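Local atomic coordinates of yeast glycogen phosphorylase (Saccharomyces cerevisiae, PDB entry 1YGP), a protein that belongs to the carbohydrate phosphorylase family of the GT-B clan and carries a bound pyridoxal-5'-phosphate. Residues R614-Y624 and Y818-L828; L784-E792 and F804-K812. All blocks are in the same frame, centred on the assembly; numbering follows the deposited sequence.

Contact 1: residues R614-Y624 and Y818-L828; sequences RQQLNVFGIIY and YLVSDDFESYL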
loop_
_atom_site.group_PDB
_atom_site.type_symbol
_atom_site.label_atom_id
_atom_site.label_comp_id
_atom_site.label_asym_id
_atom_site.label_seq_id
_atom_site.Cartn_x
_atom_site.Cartn_y
_atom_site.Cartn_z
ATOM N N ARG A 614 16.809 35.109 7.852
ATOM C CA ARG A 614 17.237 35.762 9.057
ATOM C C ARG A 614 16.485 35.406 10.320
ATOM O O ARG A 614 16.173 36.246 11.162
ATOM C CB ARG A 614 17.227 37.269 8.794
ATOM C CG ARG A 614 18.216 37.532 7.673
ATOM C CD ARG A 614 18.726 38.927 7.753
ATOM N NE ARG A 614 17.645 39.869 7.548
ATOM C CZ ARG A 614 17.848 41.196 7.492
ATOM N NH1 ARG A 614 19.093 41.694 7.622
ATOM N NH2 ARG A 614 16.794 42.019 7.310
ATOM N N GLN A 615 16.232 34.115 10.540
ATOM C CA GLN A 615 15.698 33.667 11.828
ATOM C C GLN A 615 16.713 34.056 12.917
ATOM O O GLN A 615 16.326 34.378 14.048
ATOM C CB GLN A 615 15.531 32.153 11.925
ATOM C CG GLN A 615 14.361 31.583 11.186
ATOM C CD GLN A 615 14.554 31.401 9.694
ATOM O OE1 GLN A 615 15.645 31.404 9.124
ATOM N NE2 GLN A 615 13.459 31.177 9.008
ATOM N N GLN A 616 18.021 34.094 12.593
ATOM C CA GLN A 616 19.033 34.451 13.570
ATOM C C GLN A 616 18.941 35.904 13.997
ATOM O O GLN A 616 19.226 36.187 15.163
ATOM C CB GLN A 616 20.458 34.173 13.055
ATOM C CG GLN A 616 21.069 34.999 11.940
ATOM C CD GLN A 616 20.572 34.678 10.552
ATOM O OE1 GLN A 616 19.528 34.066 10.371
ATOM N NE2 GLN A 616 21.284 35.075 9.517
ATOM N N LEU A 617 18.472 36.812 13.117
ATOM C CA LEU A 617 18.312 38.222 13.460
ATOM C C LEU A 617 17.218 38.243 14.525
ATOM O O LEU A 617 17.356 38.876 15.569
ATOM C CB LEU A 617 17.842 39.050 12.250
ATOM C CG LEU A 617 17.943 40.585 12.012
ATOM C CD1 LEU A 617 16.692 40.948 11.264
ATOM C CD2 LEU A 617 17.978 41.452 13.270
ATOM N N ASN A 618 16.145 37.493 14.308
ATOM C CA ASN A 618 15.024 37.443 15.229
ATOM C C ASN A 618 15.435 36.872 16.575
ATOM O O ASN A 618 15.070 37.437 17.616
ATOM C CB ASN A 618 13.940 36.601 14.607
ATOM C CG ASN A 618 12.666 36.468 15.413
ATOM O OD1 ASN A 618 12.486 37.053 16.475
ATOM N ND2 ASN A 618 11.715 35.679 14.952
ATOM N N VAL A 619 16.253 35.807 16.582
ATOM C CA VAL A 619 16.736 35.220 17.831
ATOM C C VAL A 619 17.672 36.216 18.538
ATOM O O VAL A 619 17.534 36.431 19.755
ATOM C CB VAL A 619 17.521 33.885 17.609
ATOM C CG1 VAL A 619 17.606 33.170 18.939
ATOM C CG2 VAL A 619 16.799 32.900 16.738
ATOM N N PHE A 620 18.595 36.886 17.827
ATOM C CA PHE A 620 19.487 37.858 18.451
ATOM C C PHE A 620 18.691 38.979 19.102
ATOM O O PHE A 620 19.046 39.478 20.177
ATOM C CB PHE A 620 20.456 38.440 17.421
ATOM C CG PHE A 620 21.421 37.411 16.857
ATOM C CD1 PHE A 620 21.702 36.220 17.524
ATOM C CD2 PHE A 620 22.002 37.640 15.611
ATOM C CE1 PHE A 620 22.547 35.268 16.940
ATOM C CE2 PHE A 620 22.844 36.687 15.032
ATOM C CZ PHE A 620 23.116 35.501 15.691
ATOM N N GLY A 621 17.573 39.330 18.490
ATOM C CA GLY A 621 16.665 40.277 19.081
ATOM C C GLY A 621 16.052 39.698 20.350
ATOM O O GLY A 621 15.913 40.467 21.310
ATOM N N ILE A 622 15.691 38.390 20.416
ATOM C CA ILE A 622 15.092 37.807 21.629
ATOM C C ILE A 622 16.090 37.833 22.750
ATOM O O ILE A 622 15.769 38.381 23.809
ATOM C CB ILE A 622 14.631 36.323 21.516
ATOM C CG1 ILE A 622 13.435 36.242 20.608
ATOM C CG2 ILE A 622 14.193 35.775 22.873
ATOM C CD1 ILE A 622 12.800 34.863 20.563
ATOM N N ILE A 623 17.277 37.261 22.518
ATOM C CA ILE A 623 18.320 37.270 23.528
ATOM C C ILE A 623 18.575 38.697 23.975
ATOM O O ILE A 623 18.557 38.891 25.191
ATOM C CB ILE A 623 19.631 36.664 23.005
ATOM C CG1 ILE A 623 19.438 35.212 22.588
ATOM C CG2 ILE A 623 20.660 36.707 24.121
ATOM C CD1 ILE A 623 20.669 34.618 21.888
ATOM N N TYR A 624 18.725 39.693 23.086
ATOM C CA TYR A 624 18.927 41.084 23.490
ATOM C C TYR A 624 17.875 41.513 24.503
ATOM O O TYR A 624 18.242 41.956 25.595
ATOM C CB TYR A 624 18.865 42.055 22.286
ATOM C CG TYR A 624 18.839 43.522 22.736
ATOM C CD1 TYR A 624 20.015 44.158 23.146
ATOM C CD2 TYR A 624 17.607 44.191 22.837
ATOM C CE1 TYR A 624 19.951 45.449 23.669
ATOM C CE2 TYR A 624 17.539 45.476 23.361
ATOM C CZ TYR A 624 18.714 46.097 23.775
ATOM O OH TYR A 624 18.642 47.379 24.286
ATOM N N TYR A 818 24.483 38.761 5.341
ATOM C CA TYR A 818 23.038 38.968 5.315
ATOM C C TYR A 818 22.609 40.193 6.089
ATOM O O TYR A 818 21.449 40.316 6.508
ATOM C CB TYR A 818 22.333 37.757 5.885
ATOM C CG TYR A 818 22.643 36.535 5.058
ATOM C CD1 TYR A 818 22.051 36.390 3.813
ATOM C CD2 TYR A 818 23.563 35.599 5.530
ATOM C CE1 TYR A 818 22.394 35.292 3.036
ATOM C CE2 TYR A 818 23.908 34.500 4.748
ATOM C CZ TYR A 818 23.313 34.360 3.510
ATOM O OH TYR A 818 23.602 33.258 2.742
ATOM N N LEU A 819 23.570 41.088 6.354
ATOM C CA LEU A 819 23.319 42.359 7.007
ATOM C C LEU A 819 22.595 42.313 8.353
ATOM O O LEU A 819 21.772 43.180 8.672
ATOM C CB LEU A 819 22.545 43.275 6.032
ATOM C CG LEU A 819 23.200 43.952 4.818
ATOM C CD1 LEU A 819 23.900 42.944 3.934
ATOM C CD2 LEU A 819 22.108 44.627 3.974
ATOM N N VAL A 820 22.947 41.364 9.220
ATOM C CA VAL A 820 22.341 41.335 10.549
ATOM C C VAL A 820 22.753 42.576 11.355
ATOM O O VAL A 820 21.905 43.258 11.935
ATOM C CB VAL A 820 22.756 40.041 11.312
ATOM C CG1 VAL A 820 22.312 40.059 12.779
ATOM C CG2 VAL A 820 22.055 38.860 10.648
ATOM N N SER A 821 24.047 42.918 11.345
ATOM C CA SER A 821 24.568 44.058 12.079
ATOM C C SER A 821 23.887 45.362 11.689
ATOM O O SER A 821 23.497 46.177 12.540
ATOM C CB SER A 821 26.060 44.223 11.823
ATOM O OG SER A 821 26.716 43.106 11.209
ATOM N N ASP A 822 23.663 45.463 10.372
ATOM C CA ASP A 822 23.143 46.694 9.795
ATOM C C ASP A 822 21.713 46.963 10.216
ATOM O O ASP A 822 21.347 48.072 10.634
ATOM C CB ASP A 822 23.231 46.616 8.276
ATOM C CG ASP A 822 24.662 46.308 7.838
ATOM O OD1 ASP A 822 25.495 47.216 7.785
ATOM O OD2 ASP A 822 24.946 45.144 7.572
ATOM N N ASP A 823 20.924 45.889 10.193
ATOM C CA ASP A 823 19.530 46.036 10.527
ATOM C C ASP A 823 19.230 45.864 12.002
ATOM O O ASP A 823 18.115 46.213 12.409
ATOM C CB ASP A 823 18.728 45.039 9.668
ATOM C CG ASP A 823 18.821 45.284 8.166
ATOM O OD1 ASP A 823 19.249 46.349 7.717
ATOM O OD2 ASP A 823 18.445 44.405 7.414
ATOM N N PHE A 824 20.182 45.451 12.850
ATOM C CA PHE A 824 19.857 45.131 14.239
ATOM C C PHE A 824 19.186 46.251 15.016
ATOM O O PHE A 824 18.105 46.068 15.588
ATOM C CB PHE A 824 21.105 44.696 15.019
ATOM C CG PHE A 824 20.716 43.897 16.264
ATOM C CD1 PHE A 824 19.972 42.715 16.130
ATOM C CD2 PHE A 824 21.063 44.355 17.542
ATOM C CE1 PHE A 824 19.572 42.003 17.271
ATOM C CE2 PHE A 824 20.653 43.627 18.669
ATOM C CZ PHE A 824 19.905 42.453 18.543
ATOM N N GLU A 825 19.761 47.450 14.976
ATOM C CA GLU A 825 19.202 48.568 15.707
ATOM C C GLU A 825 17.832 49.020 15.230
ATOM O O GLU A 825 16.964 49.337 16.043
ATOM C CB GLU A 825 20.204 49.713 15.647
ATOM C CG GLU A 825 21.170 49.689 16.839
ATOM C CD GLU A 825 20.436 49.740 18.181
ATOM O OE1 GLU A 825 19.712 50.711 18.434
ATOM O OE2 GLU A 825 20.578 48.798 18.963
ATOM N N SER A 826 17.616 48.986 13.915
ATOM C CA SER A 826 16.367 49.370 13.296
ATOM C C SER A 826 15.321 48.360 13.725
ATOM O O SER A 826 14.240 48.759 14.176
ATOM C CB SER A 826 16.567 49.367 11.782
ATOM O OG SER A 826 15.461 49.754 10.959
ATOM N N TYR A 827 15.638 47.061 13.642
ATOM C CA TYR A 827 14.758 45.978 14.061
ATOM C C TYR A 827 14.294 46.164 15.504
ATOM O O TYR A 827 13.093 46.142 15.811
ATOM C CB TYR A 827 15.513 44.661 13.897
ATOM C CG TYR A 827 14.711 43.435 14.300
ATOM C CD1 TYR A 827 13.544 43.102 13.606
ATOM C CD2 TYR A 827 15.144 42.650 15.363
ATOM C CE1 TYR A 827 12.806 41.986 13.975
ATOM C CE2 TYR A 827 14.411 41.529 15.733
ATOM C CZ TYR A 827 13.245 41.209 15.039
ATOM O OH TYR A 827 12.471 40.136 15.436
ATOM N N LEU A 828 15.233 46.364 16.411
ATOM C CA LEU A 828 14.880 46.633 17.789
ATOM C C LEU A 828 14.013 47.900 17.954
ATOM O O LEU A 828 13.023 47.877 18.708
ATOM C CB LEU A 828 16.150 46.766 18.591
ATOM C CG LEU A 828 17.103 45.595 18.627
ATOM C CD1 LEU A 828 18.303 46.004 19.456
ATOM C CD2 LEU A 828 16.435 44.369 19.211
#
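Arg614 and Asp823 carry the charged part of this contact. Both NH1 and NH2 of Arg614 converge on the single oxygen OD2 of Asp823, at 2.8 and 2.9 Å, in an end-on salt bridge. The oxygen lies in the guanidinium plane, while the carboxylate is turned nearly perpendicular to it (81°). NH1 also donates to the carbonyl O of Tyr818 (2.9 Å), and Arg614 NE reaches Ile714 O, so several bonds fix the guanidinium's rotation. Asp823 OD1 accepts from Asn761 N. Leu617 CD1 lies over one guanidinium face.

Helix 615-634 lies in the right-handed, Rossmann-type beta-alpha-beta connection from strand 601-606 to its parallel neighbour 649-654; its segment 615-624 crosses segment 820-828 at -53°.

Apolar contacts fill the crossing. Phe824, its CG swung anti to the backbone N (chi1 -159°), is a knob in the hole formed by Leu617, Phe620, Gly621 and Tyr624. Leu617 CD2 touches the Phe824 edge at CD1 and also Tyr827 CD2, each 3.7 Å away. Val820 CG1 approaches the edge of the Phe620 ring at CD2 (3.7 Å), whereas Leu828 CD1 lies over the Tyr624 face in a CH-pi contact, 4.0 Å from the ring centroid.

The Tyr827 ring, with Leu617 CD1 over one face, brings its edge up to Gly621 CA. Its OH hydrogen-bonds Glu712 OE1 and is 3.3 Å from Asn618 OD1; Asn618 ND2 hydrogen-bonds Gln605 OE1.

Contact 2: residues L784-E792 and F804-K812; sequences LDSVLSYIE and FKPLVDSIK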
loop_
_atom_site.group_PDB
_atom_site.type_symbol
_atom_site.label_atom_id
_atom_site.label_comp_id
_atom_site.label_asym_id
_atom_site.label_seq_id
_atom_site.Cartn_x
_atom_site.Cartn_y
_atom_site.Cartn_z
ATOM N N LEU A 784 24.186 44.240 19.679
ATOM C CA LEU A 784 24.464 42.998 18.997
ATOM C C LEU A 784 25.689 42.369 19.621
ATOM O O LEU A 784 25.712 41.154 19.835
ATOM C CB LEU A 784 24.733 43.219 17.522
ATOM C CG LEU A 784 24.843 41.941 16.730
ATOM C CD1 LEU A 784 23.509 41.224 16.804
ATOM C CD2 LEU A 784 25.202 42.236 15.289
ATOM N N ASP A 785 26.688 43.178 19.988
ATOM C CA ASP A 785 27.889 42.627 20.574
ATOM C C ASP A 785 27.609 42.008 21.930
ATOM O O ASP A 785 28.238 41.013 22.295
ATOM C CB ASP A 785 28.950 43.688 20.728
ATOM C CG ASP A 785 30.290 43.031 21.007
ATOM O OD1 ASP A 785 30.771 42.262 20.166
ATOM O OD2 ASP A 785 30.833 43.276 22.084
ATOM N N SER A 786 26.622 42.519 22.647
ATOM C CA SER A 786 26.243 41.940 23.908
ATOM C C SER A 786 25.692 40.563 23.600
ATOM O O SER A 786 26.210 39.595 24.165
ATOM C CB SER A 786 25.196 42.812 24.566
ATOM O OG SER A 786 25.753 44.106 24.778
ATOM N N VAL A 787 24.764 40.383 22.650
ATOM C CA VAL A 787 24.258 39.038 22.438
ATOM C C VAL A 787 25.312 38.131 21.843
ATOM O O VAL A 787 25.427 37.013 22.357
ATOM C CB VAL A 787 22.995 38.993 21.540
ATOM C CG1 VAL A 787 21.889 39.564 22.360
ATOM C CG2 VAL A 787 23.055 39.843 20.308
ATOM N N LEU A 788 26.168 38.529 20.897
ATOM C CA LEU A 788 27.141 37.570 20.392
ATOM C C LEU A 788 28.141 37.095 21.451
ATOM O O LEU A 788 28.486 35.908 21.484
ATOM C CB LEU A 788 27.872 38.159 19.181
ATOM C CG LEU A 788 26.995 38.375 17.925
ATOM C CD1 LEU A 788 27.891 38.531 16.722
ATOM C CD2 LEU A 788 26.103 37.175 17.630
ATOM N N SER A 789 28.529 37.953 22.399
ATOM C CA SER A 789 29.403 37.550 23.489
ATOM C C SER A 789 28.633 36.662 24.440
ATOM O O SER A 789 29.181 35.705 24.973
ATOM C CB SER A 789 29.904 38.751 24.269
ATOM O OG SER A 789 30.572 39.656 23.395
ATOM N N TYR A 790 27.341 36.928 24.647
ATOM C CA TYR A 790 26.548 36.138 25.574
ATOM C C TYR A 790 26.279 34.711 25.065
ATOM O O TYR A 790 25.738 33.857 25.795
ATOM C CB TYR A 790 25.231 36.897 25.842
ATOM C CG TYR A 790 24.334 36.150 26.811
ATOM C CD1 TYR A 790 24.703 36.044 28.150
ATOM C CD2 TYR A 790 23.195 35.501 26.339
ATOM C CE1 TYR A 790 23.941 35.275 29.020
ATOM C CE2 TYR A 790 22.429 34.729 27.204
ATOM C CZ TYR A 790 22.812 34.618 28.540
ATOM O OH TYR A 790 22.081 33.804 29.387
ATOM N N ILE A 791 26.544 34.406 23.800
ATOM C CA ILE A 791 26.361 33.040 23.374
ATOM C C ILE A 791 27.704 32.423 23.052
ATOM O O ILE A 791 27.701 31.262 22.627
ATOM C CB ILE A 791 25.415 32.907 22.112
ATOM C CG1 ILE A 791 26.065 33.427 20.852
ATOM C CG2 ILE A 791 24.114 33.674 22.372
ATOM C CD1 ILE A 791 25.224 32.950 19.653
ATOM N N GLU A 792 28.791 33.172 23.243
ATOM C CA GLU A 792 30.121 32.718 22.876
ATOM C C GLU A 792 30.903 32.268 24.116
ATOM O O GLU A 792 30.563 32.711 25.216
ATOM C CB GLU A 792 30.896 33.847 22.167
ATOM C CG GLU A 792 31.535 33.468 20.831
ATOM C CD GLU A 792 32.521 32.295 20.881
ATOM O OE1 GLU A 792 32.088 31.142 20.783
ATOM O OE2 GLU A 792 33.720 32.533 21.026
ATOM N N PHE A 804 27.854 27.350 19.344
ATOM C CA PHE A 804 27.242 28.363 18.486
ATOM C C PHE A 804 28.216 29.330 17.825
ATOM O O PHE A 804 27.828 30.343 17.237
ATOM C CB PHE A 804 26.196 29.128 19.321
ATOM C CG PHE A 804 25.046 28.224 19.772
ATOM C CD1 PHE A 804 24.389 27.382 18.851
ATOM C CD2 PHE A 804 24.664 28.208 21.113
ATOM C CE1 PHE A 804 23.365 26.529 19.279
ATOM C CE2 PHE A 804 23.640 27.355 21.537
ATOM C CZ PHE A 804 22.994 26.516 20.625
ATOM N N LYS A 805 29.500 28.958 17.827
ATOM C CA LYS A 805 30.569 29.782 17.292
ATOM C C LYS A 805 30.480 30.026 15.791
ATOM O O LYS A 805 30.584 31.196 15.435
ATOM C CB LYS A 805 31.936 29.162 17.599
ATOM C CG LYS A 805 32.907 30.252 17.976
ATOM C CD LYS A 805 34.377 29.935 17.788
ATOM C CE LYS A 805 35.239 30.960 18.523
ATOM N NZ LYS A 805 34.839 32.342 18.292
ATOM N N PRO A 806 30.285 29.102 14.841
ATOM C CA PRO A 806 30.191 29.398 13.408
ATOM C C PRO A 806 29.225 30.519 13.026
ATOM O O PRO A 806 29.495 31.320 12.124
ATOM C CB PRO A 806 29.823 28.081 12.806
ATOM C CG PRO A 806 30.579 27.131 13.689
ATOM C CD PRO A 806 30.240 27.665 15.060
ATOM N N LEU A 807 28.117 30.614 13.769
ATOM C CA LEU A 807 27.121 31.654 13.582
ATOM C C LEU A 807 27.736 33.006 13.953
ATOM O O LEU A 807 27.840 33.897 13.109
ATOM C CB LEU A 807 25.920 31.319 14.462
ATOM C CG LEU A 807 24.659 32.143 14.322
ATOM C CD1 LEU A 807 24.210 32.147 12.865
ATOM C CD2 LEU A 807 23.581 31.554 15.213
ATOM N N VAL A 808 28.235 33.154 15.183
ATOM C CA VAL A 808 28.875 34.378 15.667
ATOM C C VAL A 808 30.015 34.760 14.740
ATOM O O VAL A 808 30.076 35.900 14.279
ATOM C CB VAL A 808 29.409 34.159 17.087
ATOM C CG1 VAL A 808 30.109 35.383 17.614
ATOM C CG2 VAL A 808 28.248 33.896 17.996
ATOM N N ASP A 809 30.894 33.842 14.375
ATOM C CA ASP A 809 31.964 34.183 13.465
ATOM C C ASP A 809 31.527 34.465 12.051
ATOM O O ASP A 809 32.348 35.011 11.307
ATOM C CB ASP A 809 33.003 33.089 13.412
ATOM C CG ASP A 809 33.696 32.807 14.735
ATOM O OD1 ASP A 809 33.622 33.614 15.671
ATOM O OD2 ASP A 809 34.313 31.743 14.815
ATOM N N SER A 810 30.327 34.142 11.569
ATOM C CA SER A 810 30.000 34.533 10.207
ATOM C C SER A 810 29.752 36.041 10.218
ATOM O O SER A 810 30.329 36.759 9.385
ATOM C CB SER A 810 28.771 33.761 9.696
ATOM O OG SER A 810 27.544 33.924 10.397
ATOM N N ILE A 811 29.029 36.552 11.231
ATOM C CA ILE A 811 28.736 37.980 11.357
ATOM C C ILE A 811 29.999 38.765 11.666
ATOM O O ILE A 811 30.414 39.644 10.910
ATOM C CB ILE A 811 27.708 38.261 12.486
ATOM C CG1 ILE A 811 26.413 37.579 12.173
ATOM C CG2 ILE A 811 27.449 39.745 12.609
ATOM C CD1 ILE A 811 25.336 37.815 13.209
ATOM N N LYS A 812 30.617 38.354 12.770
ATOM C CA LYS A 812 31.780 38.989 13.355
ATOM C C LYS A 812 33.086 38.853 12.587
ATOM O O LYS A 812 34.037 39.571 12.901
ATOM C CB LYS A 812 31.936 38.417 14.746
ATOM C CG LYS A 812 32.655 39.307 15.692
ATOM C CD LYS A 812 32.643 38.609 17.020
ATOM C CE LYS A 812 33.460 39.418 18.018
ATOM N NZ LYS A 812 34.852 39.509 17.597
#
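An antiparallel helical hairpin is built here from two consecutive helices, 782-790 and 805-813, whose segments run at 149° to each other with their axes 10.3 Å apart. Val808 is its central apolar residue. The valine's two methyls divide the work: CG1, anti to the backbone N (chi1 178°), lies against Leu788 CB at 3.9 Å, and CG2 meets Ile791 CD1 at 3.6 Å. Leu788 and Ile791 each run past Val808 in the opposite direction. Ile791 CD1 also touches Phe804 CB, the two side chains crossing at about a right angle, while the Phe804 ring leads away to helix 662-678. Toward the other end of the hairpin, Leu788 CD1 approaches Ile811 CB (4.2 Å) and Leu784 CD2 approaches Ile811 CG2.

At the end nearer the connecting loop, the more exposed edge is charged. Lys805 NZ makes a weak hydrogen bond to Glu792 OE2 (3.0 Å) within a salt bridge, and a second salt bridge joins the same nitrogen to Asp809 OD1 at 3.2 Å, on the syn lone pair of that oxygen. The lysine thus stands between two carboxylates and would be expected to lessen their mutual repulsion. The CG methylene of Glu792 contributes as well, 4.0 Å from Val808 CG1, so the network borders the apolar seam. Two successive helices folded back on each other through a loop, with leucine, isoleucine and valine side chains between them, make this an alpha-alpha hairpin.

Overall arrangement
The hairpin of contact 2 packs on the outer side of the helix pair of contact 1, their centres 12 Å apart. It lies along the chain between the two segments of contact 1, and helix 805-813 is followed, after a short loop, by helix 820-840. Side chains join them: Phe620 CE2 of contact 1 packs on Ile811 CD1 of contact 2 (3.3 Å), and Ile623 CG2 touches Val787 CG1 (3.6 Å). The side chain of Arg614 is about 13 Å from the pyridoxal-5'-phosphate and is not among the residues lining its pocket, which include Lys607, just after strand 601-606, the strand that precedes helix 615-634.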